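Sorbitol-6-phosphate dehydrogenase (Erwinia amylovora CFBP1430, PDB 5O3Z) probably catalyses the reversible NAD-dependent oxidation of sorbitol 6-phosphate to fructose 6-phosphate, as a member of the short-chain dehydrogenase/reductase family. Local coordinates at residues A[16-21]-A[229-234]; A[98-103]-A[152-157]; A[138-143]-A[181-186]. All blocks are in the same frame, centred on the assembly; numbering follows the deposited sequence.

Contact 1: residues A[16-21]-A[229-234]; sequences QTLGAF and CDYQDV
Y231 pushes its side chain between L18 and F21, joining the first turn of helix 231-242 to the N-terminal part of helix 17-28. These two helices of the Rossmann-type SDR fold meet beside the glycine-rich turn after strand 8-12, which in this family normally faces the dinucleotide; L18 and V234 both also touch L188 of strand 182-188. The contact is held by ring faces and hydrocarbon, and no hydrogen bond crosses it. Two CH-pi approaches run in opposite directions. Y231 CB stands over the middle of the F21 ring, 3.6 Å from its centroid and 8° off the normal, while L18 CA lies over one face of the Y231 ring, 4.2 Å from that centroid and displaced toward the rim. With CG anti to the backbone N (chi1 -171°), the F21 ring is carried to Y231, and chi2 turns its face to CB. The two rings themselves meet obliquely, their planes 49° apart. Apolar contact continues through one methyl: L18 CD1 rests on Y231 CD1 at 3.6 Å and more loosely on V234 CG1 at 4.1 Å. At the margin, Q232 OE1 lies in the plane of the F21 ring at its edge, 3.5 Å from CZ, the amide steeply inclined to the ring. D230 and D233 form a capping box that closes the start of helix 231-242, Q232 NE2 bonds to N236, and Y231 OH bonds weakly to S194. The helix-to-helix association therefore rests on dispersion and CH-pi contact around Y231.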
ATOM      1  N   GLN A  16     -24.055  21.150   8.500  1.00 42.21           N
ATOM      2  CA  GLN A  16     -23.224  21.808   9.495  1.00 43.78           C
ATOM      3  C   GLN A  16     -21.753  21.519   9.191  1.00 41.46           C
ATOM      4  O   GLN A  16     -21.463  20.677   8.341  1.00 35.10           O
ATOM      5  CB  GLN A  16     -23.568  21.273  10.887  1.00 47.84           C
ATOM      6  CG  GLN A  16     -23.623  19.743  10.907  1.00 51.92           C
ATOM      7  CD  GLN A  16     -23.613  19.146  12.304  1.00 55.73           C
ATOM      8  OE1 GLN A  16     -24.610  19.201  13.015  1.00 56.25           O
ATOM      9  NE2 GLN A  16     -22.493  18.546  12.691  1.00 55.00           N
ATOM     10  N   THR A  17     -20.880  22.235   9.911  1.00 42.54           N
ATOM     11  CA  THR A  17     -19.432  22.008   9.983  1.00 41.57           C
ATOM     12  C   THR A  17     -18.865  21.804   8.577  1.00 39.15           C
ATOM     13  O   THR A  17     -19.135  22.631   7.695  1.00 33.60           O
ATOM     14  CB  THR A  17     -19.148  20.890  11.001  1.00 48.02           C
ATOM     15  OG1 THR A  17     -20.021  19.788  10.751  1.00 51.90           O
ATOM     16  CG2 THR A  17     -19.441  21.402  12.409  1.00 50.16           C
ATOM     17  N   LEU A  18     -18.117  20.714   8.339  1.00 32.55           N
ATOM     18  CA  LEU A  18     -17.466  20.493   7.061  1.00 28.54           C
ATOM     19  C   LEU A  18     -18.405  20.344   5.881  1.00 26.88           C
ATOM     20  O   LEU A  18     -18.160  20.923   4.819  1.00 25.22           O
ATOM     21  CB  LEU A  18     -16.523  19.236   7.116  1.00 27.12           C
ATOM     22  CG  LEU A  18     -15.954  18.809   5.749  1.00 28.27           C
ATOM     23  CD1 LEU A  18     -14.996  19.853   5.135  1.00 28.45           C
ATOM     24  CD2 LEU A  18     -15.245  17.437   5.792  1.00 28.91           C
ATOM     25  N   GLY A  19     -19.447  19.530   6.047  1.00 23.60           N
ATOM     26  CA  GLY A  19     -20.479  19.438   5.062  1.00 25.81           C
ATOM     27  C   GLY A  19     -21.042  20.787   4.620  1.00 26.60           C
ATOM     28  O   GLY A  19     -21.253  21.010   3.414  1.00 22.77           O
ATOM     29  N   ALA A  20     -21.232  21.671   5.595  1.00 27.84           N
ATOM     30  CA  ALA A  20     -21.808  22.996   5.299  1.00 32.18           C
ATOM     31  C   ALA A  20     -20.809  23.845   4.476  1.00 31.99           C
ATOM     32  O   ALA A  20     -21.174  24.489   3.517  1.00 31.18           O
ATOM     33  CB  ALA A  20     -22.196  23.705   6.588  1.00 30.46           C
ATOM     34  N   PHE A  21     -19.530  23.761   4.858  1.00 33.58           N
ATOM     35  CA  PHE A  21     -18.470  24.421   4.128  1.00 30.07           C
ATOM     36  C   PHE A  21     -18.367  23.910   2.714  1.00 30.00           C
ATOM     37  O   PHE A  21     -18.159  24.718   1.830  1.00 27.16           O
ATOM     38  CB  PHE A  21     -17.142  24.239   4.855  1.00 31.74           C
ATOM     39  CG  PHE A  21     -16.004  25.060   4.287  1.00 34.13           C
ATOM     40  CD1 PHE A  21     -15.312  24.639   3.141  1.00 32.78           C
ATOM     41  CD2 PHE A  21     -15.579  26.229   4.935  1.00 33.54           C
ATOM     42  CE1 PHE A  21     -14.259  25.406   2.625  1.00 35.67           C
ATOM     43  CE2 PHE A  21     -14.509  26.981   4.446  1.00 34.20           C
ATOM     44  CZ  PHE A  21     -13.843  26.568   3.305  1.00 34.16           C
ATOM     45  N   CYS A 229      -5.337  19.889   9.230  1.00 27.71           N
ATOM     46  CA  CYS A 229      -6.042  19.926   7.960  1.00 28.89           C
ATOM     47  C   CYS A 229      -7.096  21.015   8.034  1.00 29.64           C
ATOM     48  O   CYS A 229      -7.817  21.125   8.997  1.00 31.28           O
ATOM     49  CB  CYS A 229      -6.679  18.576   7.601  1.00 28.12           C
ATOM     50  SG  CYS A 229      -7.521  18.462   6.014  1.00 30.60           S
ATOM     51  N   ASP A 230      -7.258  21.786   7.003  1.00 30.44           N
ATOM     52  CA  ASP A 230      -8.384  22.704   7.073  1.00 35.76           C
ATOM     53  C   ASP A 230      -9.420  22.482   5.990  1.00 33.32           C
ATOM     54  O   ASP A 230      -9.238  21.718   5.039  1.00 28.90           O
ATOM     55  CB  ASP A 230      -7.890  24.168   7.261  1.00 40.66           C
ATOM     56  CG  ASP A 230      -7.302  24.772   5.990  1.00 44.84           C
ATOM     57  OD1 ASP A 230      -7.482  24.170   4.915  1.00 54.23           O
ATOM     58  OD2 ASP A 230      -6.694  25.886   6.055  1.00 49.64           O
ATOM     59  N   TYR A 231     -10.564  23.138   6.144  1.00 33.64           N
ATOM     60  CA  TYR A 231     -11.708  22.816   5.295  1.00 32.85           C
ATOM     61  C   TYR A 231     -11.446  23.175   3.871  1.00 29.17           C
ATOM     62  O   TYR A 231     -11.996  22.567   2.913  1.00 31.23           O
ATOM     63  CB  TYR A 231     -13.004  23.542   5.785  1.00 35.69           C
ATOM     64  CG  TYR A 231     -13.616  23.160   7.140  1.00 36.84           C
ATOM     65  CD1 TYR A 231     -13.520  21.864   7.678  1.00 38.55           C
ATOM     66  CD2 TYR A 231     -14.364  24.084   7.844  1.00 41.29           C
ATOM     67  CE1 TYR A 231     -14.141  21.540   8.880  1.00 37.51           C
ATOM     68  CE2 TYR A 231     -14.977  23.766   9.053  1.00 42.42           C
ATOM     69  CZ  TYR A 231     -14.856  22.494   9.568  1.00 40.96           C
ATOM     70  OH  TYR A 231     -15.465  22.186  10.758  1.00 43.52           O
ATOM     71  N   GLN A 232     -10.643  24.221   3.677  1.00 28.75           N
ATOM     72  CA  GLN A 232     -10.337  24.646   2.317  1.00 27.43           C
ATOM     73  C   GLN A 232      -9.470  23.615   1.558  1.00 24.84           C
ATOM     74  O   GLN A 232      -9.641  23.399   0.367  1.00 25.89           O
ATOM     75  CB  GLN A 232      -9.680  26.054   2.318  1.00 27.25           C
ATOM     76  CG  GLN A 232      -9.447  26.612   0.926  1.00 26.04           C
ATOM     77  CD  GLN A 232     -10.726  27.026   0.258  1.00 26.34           C
ATOM     78  OE1 GLN A 232     -11.539  27.709   0.884  1.00 27.86           O
ATOM     79  NE2 GLN A 232     -10.927  26.635  -0.940  1.00 25.27           N
ATOM     80  N   ASP A 233      -8.559  22.959   2.259  1.00 27.66           N
ATOM     81  CA  ASP A 233      -7.771  21.858   1.599  1.00 25.37           C
ATOM     82  C   ASP A 233      -8.705  20.789   1.100  1.00 23.70           C
ATOM     83  O   ASP A 233      -8.605  20.324   0.034  1.00 24.33           O
ATOM     84  CB  ASP A 233      -6.799  21.226   2.579  1.00 26.48           C
ATOM     85  CG  ASP A 233      -5.891  22.202   3.216  1.00 27.45           C
ATOM     86  OD1 ASP A 233      -5.284  23.034   2.490  1.00 27.23           O
ATOM     87  OD2 ASP A 233      -5.777  22.123   4.428  1.00 26.67           O
ATOM     88  N   VAL A 234      -9.702  20.459   1.901  1.00 24.47           N
ATOM     89  CA  VAL A 234     -10.669  19.469   1.496  1.00 24.24           C
ATOM     90  C   VAL A 234     -11.393  19.851   0.231  1.00 21.90           C
ATOM     91  O   VAL A 234     -11.469  19.091  -0.744  1.00 19.65           O
ATOM     92  CB  VAL A 234     -11.668  19.168   2.641  1.00 25.31           C
ATOM     93  CG1 VAL A 234     -12.663  18.097   2.218  1.00 25.25           C
ATOM     94  CG2 VAL A 234     -10.945  18.689   3.891  1.00 25.90           C
TER

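Contact 2: residues A[98-103]-A[152-157]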
ATOM      1  N   ALA A  98     -13.972   6.347  20.849  1.00 46.80           N
ATOM      2  CA  ALA A  98     -12.758   5.736  21.297  1.00 43.36           C
ATOM      3  C   ALA A  98     -12.989   4.935  22.566  1.00 44.98           C
ATOM      4  O   ALA A  98     -13.630   5.425  23.504  1.00 36.62           O
ATOM      5  CB  ALA A  98     -11.714   6.809  21.585  1.00 44.50           C
ATOM      6  N   ALA A  99     -12.420   3.727  22.592  1.00 43.98           N
ATOM      7  CA  ALA A  99     -12.378   2.847  23.758  1.00 42.48           C
ATOM      8  C   ALA A  99     -11.529   1.646  23.349  1.00 41.35           C
ATOM      9  O   ALA A  99     -11.677   1.161  22.200  1.00 35.14           O
ATOM     10  CB  ALA A  99     -13.776   2.357  24.138  1.00 41.32           C
ATOM     11  N   PRO A 100     -10.688   1.136  24.277  1.00 40.08           N
ATOM     12  CA  PRO A 100      -9.905  -0.094  23.927  1.00 41.07           C
ATOM     13  C   PRO A 100     -10.853  -1.221  23.616  1.00 39.46           C
ATOM     14  O   PRO A 100     -11.992  -1.198  24.089  1.00 36.83           O
ATOM     15  CB  PRO A 100      -9.066  -0.385  25.177  1.00 38.71           C
ATOM     16  CG  PRO A 100      -9.697   0.405  26.272  1.00 39.90           C
ATOM     17  CD  PRO A 100     -10.381   1.602  25.648  1.00 42.65           C
ATOM     18  N   ILE A 101     -10.413  -2.143  22.754  1.00 39.72           N
ATOM     19  CA  ILE A 101     -11.258  -3.269  22.303  1.00 39.69           C
ATOM     20  C   ILE A 101     -11.959  -3.984  23.491  1.00 38.65           C
ATOM     21  O   ILE A 101     -13.141  -4.362  23.397  1.00 42.30           O
ATOM     22  CB  ILE A 101     -10.454  -4.258  21.409  1.00 39.61           C
ATOM     23  CG1 ILE A 101     -11.348  -5.390  20.889  1.00 40.34           C
ATOM     24  CG2 ILE A 101      -9.295  -4.900  22.164  1.00 40.81           C
ATOM     25  CD1 ILE A 101     -12.520  -4.983  20.017  1.00 40.94           C
ATOM     26  N   THR A 102     -11.252  -4.120  24.621  1.00 40.51           N
ATOM     27  CA  THR A 102     -11.778  -4.855  25.789  1.00 43.38           C
ATOM     28  C   THR A 102     -12.991  -4.145  26.487  1.00 47.01           C
ATOM     29  O   THR A 102     -13.636  -4.755  27.326  1.00 49.25           O
ATOM     30  CB  THR A 102     -10.652  -5.197  26.814  1.00 47.61           C
ATOM     31  OG1 THR A 102      -9.878  -4.019  27.084  1.00 44.75           O
ATOM     32  CG2 THR A 102      -9.703  -6.307  26.267  1.00 49.22           C
ATOM     33  N   GLN A 103     -13.279  -2.882  26.142  1.00 47.55           N
ATOM     34  CA  GLN A 103     -14.461  -2.126  26.613  1.00 44.87           C
ATOM     35  C   GLN A 103     -15.316  -1.539  25.472  1.00 44.83           C
ATOM     36  O   GLN A 103     -16.211  -0.708  25.739  1.00 43.22           O
ATOM     37  CB  GLN A 103     -14.040  -0.947  27.514  1.00 46.82           C
ATOM     38  CG  GLN A 103     -13.095  -1.267  28.657  1.00 46.98           C
ATOM     39  CD  GLN A 103     -12.286  -0.044  29.157  1.00 48.82           C
ATOM     40  OE1 GLN A 103     -12.597   1.131  28.878  1.00 47.72           O
ATOM     41  NE2 GLN A 103     -11.243  -0.331  29.919  1.00 51.25           N
ATOM     42  N   SER A 152      -6.423   2.585  13.957  1.00 26.53           N
ATOM     43  CA  SER A 152      -6.358   3.573  15.053  1.00 30.81           C
ATOM     44  C   SER A 152      -6.530   2.835  16.342  1.00 28.09           C
ATOM     45  O   SER A 152      -7.405   1.977  16.479  1.00 31.30           O
ATOM     46  CB  SER A 152      -7.427   4.663  14.861  1.00 32.21           C
ATOM     47  OG  SER A 152      -7.375   5.569  15.965  1.00 33.20           O
ATOM     48  N   LYS A 153      -5.596   3.065  17.243  1.00 31.24           N
ATOM     49  CA  LYS A 153      -5.607   2.508  18.566  1.00 32.86           C
ATOM     50  C   LYS A 153      -6.853   3.039  19.258  1.00 33.81           C
ATOM     51  O   LYS A 153      -7.154   4.202  19.089  1.00 36.41           O
ATOM     52  CB  LYS A 153      -4.349   2.958  19.304  1.00 34.27           C
ATOM     53  CG  LYS A 153      -4.151   2.316  20.660  1.00 34.25           C
ATOM     54  CD  LYS A 153      -2.773   2.594  21.216  1.00 36.40           C
ATOM     55  CE  LYS A 153      -2.531   1.678  22.377  1.00 39.60           C
ATOM     56  NZ  LYS A 153      -1.291   2.028  23.137  1.00 42.71           N
ATOM     57  N   HIS A 154      -7.618   2.178  19.918  1.00 32.03           N
ATOM     58  CA  HIS A 154      -8.893   2.545  20.614  1.00 33.06           C
ATOM     59  C   HIS A 154     -10.032   3.022  19.705  1.00 32.70           C
ATOM     60  O   HIS A 154     -11.016   3.539  20.160  1.00 31.79           O
ATOM     61  CB  HIS A 154      -8.632   3.543  21.764  1.00 33.54           C
ATOM     62  CG  HIS A 154      -7.646   3.033  22.777  1.00 32.62           C
ATOM     63  ND1 HIS A 154      -7.145   3.804  23.813  1.00 37.41           N
ATOM     64  CD2 HIS A 154      -7.076   1.809  22.923  1.00 36.79           C
ATOM     65  CE1 HIS A 154      -6.309   3.086  24.545  1.00 34.18           C
ATOM     66  NE2 HIS A 154      -6.264   1.863  24.039  1.00 38.56           N
ATOM     67  N   ASN A 155      -9.910   2.804  18.413  1.00 35.12           N
ATOM     68  CA  ASN A 155     -10.864   3.296  17.488  1.00 32.91           C
ATOM     69  C   ASN A 155     -11.227   2.274  16.474  1.00 31.25           C
ATOM     70  O   ASN A 155     -11.431   2.602  15.316  1.00 29.33           O
ATOM     71  CB  ASN A 155     -10.289   4.554  16.836  1.00 40.30           C
ATOM     72  CG  ASN A 155     -10.470   5.773  17.707  1.00 44.41           C
ATOM     73  OD1 ASN A 155     -11.579   6.296  17.790  1.00 38.58           O
ATOM     74  ND2 ASN A 155      -9.402   6.197  18.406  1.00 40.67           N
ATOM     75  N   SER A 156     -11.372   1.033  16.937  1.00 31.44           N
ATOM     76  CA  SER A 156     -11.693  -0.099  16.071  1.00 30.34           C
ATOM     77  C   SER A 156     -12.911   0.082  15.175  1.00 29.92           C
ATOM     78  O   SER A 156     -12.876  -0.291  13.997  1.00 27.97           O
ATOM     79  CB  SER A 156     -11.761  -1.401  16.898  1.00 31.25           C
ATOM     80  OG  SER A 156     -12.923  -1.449  17.724  1.00 35.61           O
ATOM     81  N   GLY A 157     -14.002   0.631  15.739  1.00 27.15           N
ATOM     82  CA  GLY A 157     -15.220   0.813  14.999  1.00 26.14           C
ATOM     83  C   GLY A 157     -15.070   1.770  13.849  1.00 24.39           C
ATOM     84  O   GLY A 157     -15.477   1.513  12.697  1.00 22.19           O
TER
HETATM   85  O   HOH W   1     -10.733  -0.110  19.644  1.00 41.49           O
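H154 lays its imidazole against P100, ring upon ring, where the loop between strand 88-91 and helix 106-133 of this Rossmann-type SDR fold meets the type II turn S152-N155 ahead of helix 156-176. P100 CD sits over the centre of the imidazole, 4.2 Å from the centroid and 7° off its normal, a CH-pi contact. The pyrrolidine reaches on toward one side of the ring, P100 CB coming within 3.7 Å of H154 CD2. Across the opposite face lies K153 CG, offset toward the rim, so the imidazole is sandwiched between proline and the lysine chain. H154 CG is anti to its carbonyl carbon (chi1 -57°), which carries the ring to P100. The backbone makes a separate link: A99 N donates to H154 O at 2.8 Å, in the carbonyl plane and on a lone pair. A98 CA adds a CA-H...O contact to the same oxygen at 3.0 Å. The N155 amide stands beside A98, its OD1 3.8 Å from A98 CB, while ND2 turns back to K153 O and ties the turn to itself. I101 CD1 approaches S156 OG only loosely. The site also belongs to a subunit interface: D175 of the third subunit accepts from the backbone N of both H154 and I101 through its two carboxylate oxygens, bridging the two segments. Between A99 and S156, one water donates to A99 O and accepts from S156 N, each at 3.0 Å, linking the loop to the first turn of the helix.

Contact 3: residues A[138-143]-A[181-186]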
ATOM      1  N   GLY A 138     -20.586  11.027 -14.028  1.00 31.44           N
ATOM      2  CA  GLY A 138     -20.700  11.622 -12.693  1.00 29.32           C
ATOM      3  C   GLY A 138     -19.494  11.368 -11.806  1.00 26.86           C
ATOM      4  O   GLY A 138     -18.548  10.772 -12.222  1.00 24.65           O
ATOM      5  N   ARG A 139     -19.549  11.927 -10.602  1.00 26.36           N
ATOM      6  CA  ARG A 139     -18.556  11.809  -9.580  1.00 26.07           C
ATOM      7  C   ARG A 139     -19.199  11.388  -8.242  1.00 26.55           C
ATOM      8  O   ARG A 139     -20.305  11.838  -7.892  1.00 23.91           O
ATOM      9  CB  ARG A 139     -17.963  13.145  -9.410  1.00 26.87           C
ATOM     10  CG  ARG A 139     -17.361  13.685 -10.682  1.00 28.78           C
ATOM     11  CD  ARG A 139     -16.099  12.947 -11.002  1.00 28.18           C
ATOM     12  NE  ARG A 139     -15.331  13.472 -12.087  1.00 26.69           N
ATOM     13  CZ  ARG A 139     -15.342  13.036 -13.335  1.00 28.43           C
ATOM     14  NH1 ARG A 139     -16.186  12.101 -13.755  1.00 28.01           N
ATOM     15  NH2 ARG A 139     -14.489  13.593 -14.227  1.00 31.10           N
ATOM     16  N   ILE A 140     -18.512  10.540  -7.491  1.00 24.99           N
ATOM     17  CA  ILE A 140     -18.909  10.190  -6.154  1.00 26.27           C
ATOM     18  C   ILE A 140     -17.658  10.405  -5.326  1.00 26.25           C
ATOM     19  O   ILE A 140     -16.610   9.809  -5.642  1.00 24.81           O
ATOM     20  CB  ILE A 140     -19.394   8.744  -6.039  1.00 25.90           C
ATOM     21  CG1 ILE A 140     -20.667   8.504  -6.855  1.00 26.64           C
ATOM     22  CG2 ILE A 140     -19.591   8.377  -4.577  1.00 27.04           C
ATOM     23  CD1 ILE A 140     -21.080   7.050  -6.995  1.00 26.66           C
ATOM     24  N   ILE A 141     -17.751  11.230  -4.312  1.00 24.31           N
ATOM     25  CA  ILE A 141     -16.612  11.468  -3.457  1.00 26.94           C
ATOM     26  C   ILE A 141     -17.011  11.232  -2.054  1.00 26.67           C
ATOM     27  O   ILE A 141     -17.901  11.917  -1.538  1.00 27.49           O
ATOM     28  CB  ILE A 141     -16.074  12.892  -3.648  1.00 29.34           C
ATOM     29  CG1 ILE A 141     -15.389  12.971  -5.032  1.00 31.18           C
ATOM     30  CG2 ILE A 141     -15.058  13.242  -2.574  1.00 28.49           C
ATOM     31  CD1 ILE A 141     -15.178  14.377  -5.542  1.00 35.26           C
ATOM     32  N   GLN A 142     -16.296  10.321  -1.366  1.00 25.23           N
ATOM     33  CA  GLN A 142     -16.491  10.110   0.066  1.00 25.52           C
ATOM     34  C   GLN A 142     -15.511  10.845   0.965  1.00 24.31           C
ATOM     35  O   GLN A 142     -14.298  10.779   0.778  1.00 26.24           O
ATOM     36  CB  GLN A 142     -16.319   8.610   0.382  1.00 27.24           C
ATOM     37  CG  GLN A 142     -16.822   8.196   1.769  1.00 29.03           C
ATOM     38  CD  GLN A 142     -16.048   6.993   2.403  1.00 28.97           C
ATOM     39  OE1 GLN A 142     -14.981   6.563   1.922  1.00 26.62           O
ATOM     40  NE2 GLN A 142     -16.559   6.520   3.558  1.00 27.27           N
ATOM     41  N   ILE A 143     -15.988  11.454   2.015  1.00 23.93           N
ATOM     42  CA  ILE A 143     -15.101  12.002   3.063  1.00 23.05           C
ATOM     43  C   ILE A 143     -14.670  10.841   3.981  1.00 23.27           C
ATOM     44  O   ILE A 143     -15.508  10.187   4.554  1.00 24.26           O
ATOM     45  CB  ILE A 143     -15.799  13.081   3.869  1.00 24.17           C
ATOM     46  CG1 ILE A 143     -16.354  14.194   2.939  1.00 23.77           C
ATOM     47  CG2 ILE A 143     -14.860  13.650   4.887  1.00 24.74           C
ATOM     48  CD1 ILE A 143     -15.374  14.658   1.815  1.00 24.94           C
ATOM     49  N   ILE A 181     -18.506   7.122 -14.666  1.00 24.55           N
ATOM     50  CA  ILE A 181     -18.570   7.706 -13.345  1.00 24.79           C
ATOM     51  C   ILE A 181     -17.319   7.282 -12.568  1.00 24.51           C
ATOM     52  O   ILE A 181     -17.056   6.123 -12.493  1.00 23.07           O
ATOM     53  CB  ILE A 181     -19.810   7.232 -12.547  1.00 25.25           C
ATOM     54  CG1 ILE A 181     -21.120   7.565 -13.294  1.00 26.69           C
ATOM     55  CG2 ILE A 181     -19.846   7.999 -11.224  1.00 26.01           C
ATOM     56  CD1 ILE A 181     -22.324   6.867 -12.744  1.00 26.49           C
ATOM     57  N   THR A 182     -16.619   8.241 -11.991  1.00 23.36           N
ATOM     58  CA  THR A 182     -15.509   7.999 -11.092  1.00 23.89           C
ATOM     59  C   THR A 182     -15.892   8.158  -9.592  1.00 23.83           C
ATOM     60  O   THR A 182     -16.794   8.893  -9.235  1.00 24.36           O
ATOM     61  CB  THR A 182     -14.331   8.932 -11.389  1.00 22.38           C
ATOM     62  OG1 THR A 182     -14.630  10.254 -10.959  1.00 24.58           O
ATOM     63  CG2 THR A 182     -13.959   8.929 -12.807  1.00 22.25           C
ATOM     64  N   VAL A 183     -15.116   7.499  -8.718  1.00 24.35           N
ATOM     65  CA  VAL A 183     -15.401   7.341  -7.290  1.00 22.63           C
ATOM     66  C   VAL A 183     -14.063   7.405  -6.563  1.00 22.45           C
ATOM     67  O   VAL A 183     -13.133   6.648  -6.943  1.00 22.52           O
ATOM     68  CB  VAL A 183     -16.002   5.960  -7.036  1.00 22.83           C
ATOM     69  CG1 VAL A 183     -16.555   5.852  -5.570  1.00 22.13           C
ATOM     70  CG2 VAL A 183     -17.070   5.617  -8.075  1.00 24.30           C
ATOM     71  N   HIS A 184     -13.976   8.260  -5.568  1.00 22.82           N
ATOM     72  CA  HIS A 184     -12.809   8.481  -4.701  1.00 22.93           C
ATOM     73  C   HIS A 184     -13.156   8.608  -3.277  1.00 24.61           C
ATOM     74  O   HIS A 184     -14.271   9.032  -2.937  1.00 23.28           O
ATOM     75  CB  HIS A 184     -12.089   9.759  -5.084  1.00 23.19           C
ATOM     76  CG  HIS A 184     -11.633   9.790  -6.498  1.00 23.03           C
ATOM     77  ND1 HIS A 184     -10.596   8.979  -6.950  1.00 24.12           N
ATOM     78  CD2 HIS A 184     -12.096  10.476  -7.581  1.00 23.16           C
ATOM     79  CE1 HIS A 184     -10.468   9.144  -8.263  1.00 23.94           C
ATOM     80  NE2 HIS A 184     -11.358  10.060  -8.674  1.00 23.84           N
ATOM     81  N   SER A 185     -12.190   8.269  -2.412  1.00 21.28           N
ATOM     82  CA  SER A 185     -12.285   8.512  -1.008  1.00 20.86           C
ATOM     83  C   SER A 185     -11.174   9.488  -0.656  1.00 21.93           C
ATOM     84  O   SER A 185      -9.992   9.330  -1.100  1.00 20.53           O
ATOM     85  CB  SER A 185     -12.163   7.187  -0.240  1.00 21.49           C
ATOM     86  OG  SER A 185     -13.374   6.428  -0.288  1.00 21.62           O
ATOM     87  N   LEU A 186     -11.514  10.498   0.132  1.00 21.02           N
ATOM     88  CA  LEU A 186     -10.551  11.503   0.540  1.00 21.72           C
ATOM     89  C   LEU A 186     -10.108  11.235   1.915  1.00 22.40           C
ATOM     90  O   LEU A 186     -10.919  11.259   2.828  1.00 21.03           O
ATOM     91  CB  LEU A 186     -11.149  12.942   0.482  1.00 23.01           C
ATOM     92  CG  LEU A 186     -11.671  13.489  -0.830  1.00 23.71           C
ATOM     93  CD1 LEU A 186     -11.886  15.020  -0.745  1.00 24.17           C
ATOM     94  CD2 LEU A 186     -10.735  13.102  -1.997  1.00 25.02           C
TER
HETATM   95  O   HOH W   2     -15.259  11.318  -7.983  1.00 36.03           O
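I141 and L186 meet on one face of the sheet, I141 CG2 lying 3.8 Å from L186 CG, with helix 231-242 packed over them through L238. On the other face I140 and V183 lie side by side and point the same way, CG2 to CG1 at 4.1 Å, toward Y120 and helix 156-176. Between the two faces run the parallel strands of a beta-alpha-beta unit, closed by alternating backbone bonds from T182 N to G138 O through to the nearly straight L186 N to Q142 O (171°). On the I140 side, S185 OG donates to Q142 OE1 at 2.7 Å, in its carbonyl plane; T169 also bonds S185 OG, and N144 bonds the amide oxygen. At the start of the strands, R139 folds back by its bend at chi2 (-72°), placing NH1 3.1 Å from G138 O, above the carbonyl plane, while T182 N reaches this oxygen from the opposite face. T182 OG1 lies over the guanidinium face, and NH2 continues to S243 O. A water joins I140 O to T182 OG1. The buried polar groups named here thus have partners, and the arginine charge is probably eased by the carbonyl dipoles of G138 and S243, with a weak bond from NE to Y241 O.

Contact 3 is core: its residues are all buried and untouched by other chains, in the parallel sheet. Contact 1 borders it, being partly buried, with L18 CD2 packing on I143 CG2 and V234 O on L186 CD1, so helices 17-28 and 231-242 lie on the face bearing I143 and L186. Contact 2 lies about 10 Å from contact 3 at the nearest atoms, at a subunit interface, yet helix 156-176, whose start carries contact 2, connects the strands of contact 3. Chemistry follows place: repeated backbone bonding in the sheet, aromatic and aliphatic packing without a hydrogen bond across it between helices, and one backbone hydrogen bond, a water and a proline-imidazole contact in the loops, with a carboxylate from the third subunit.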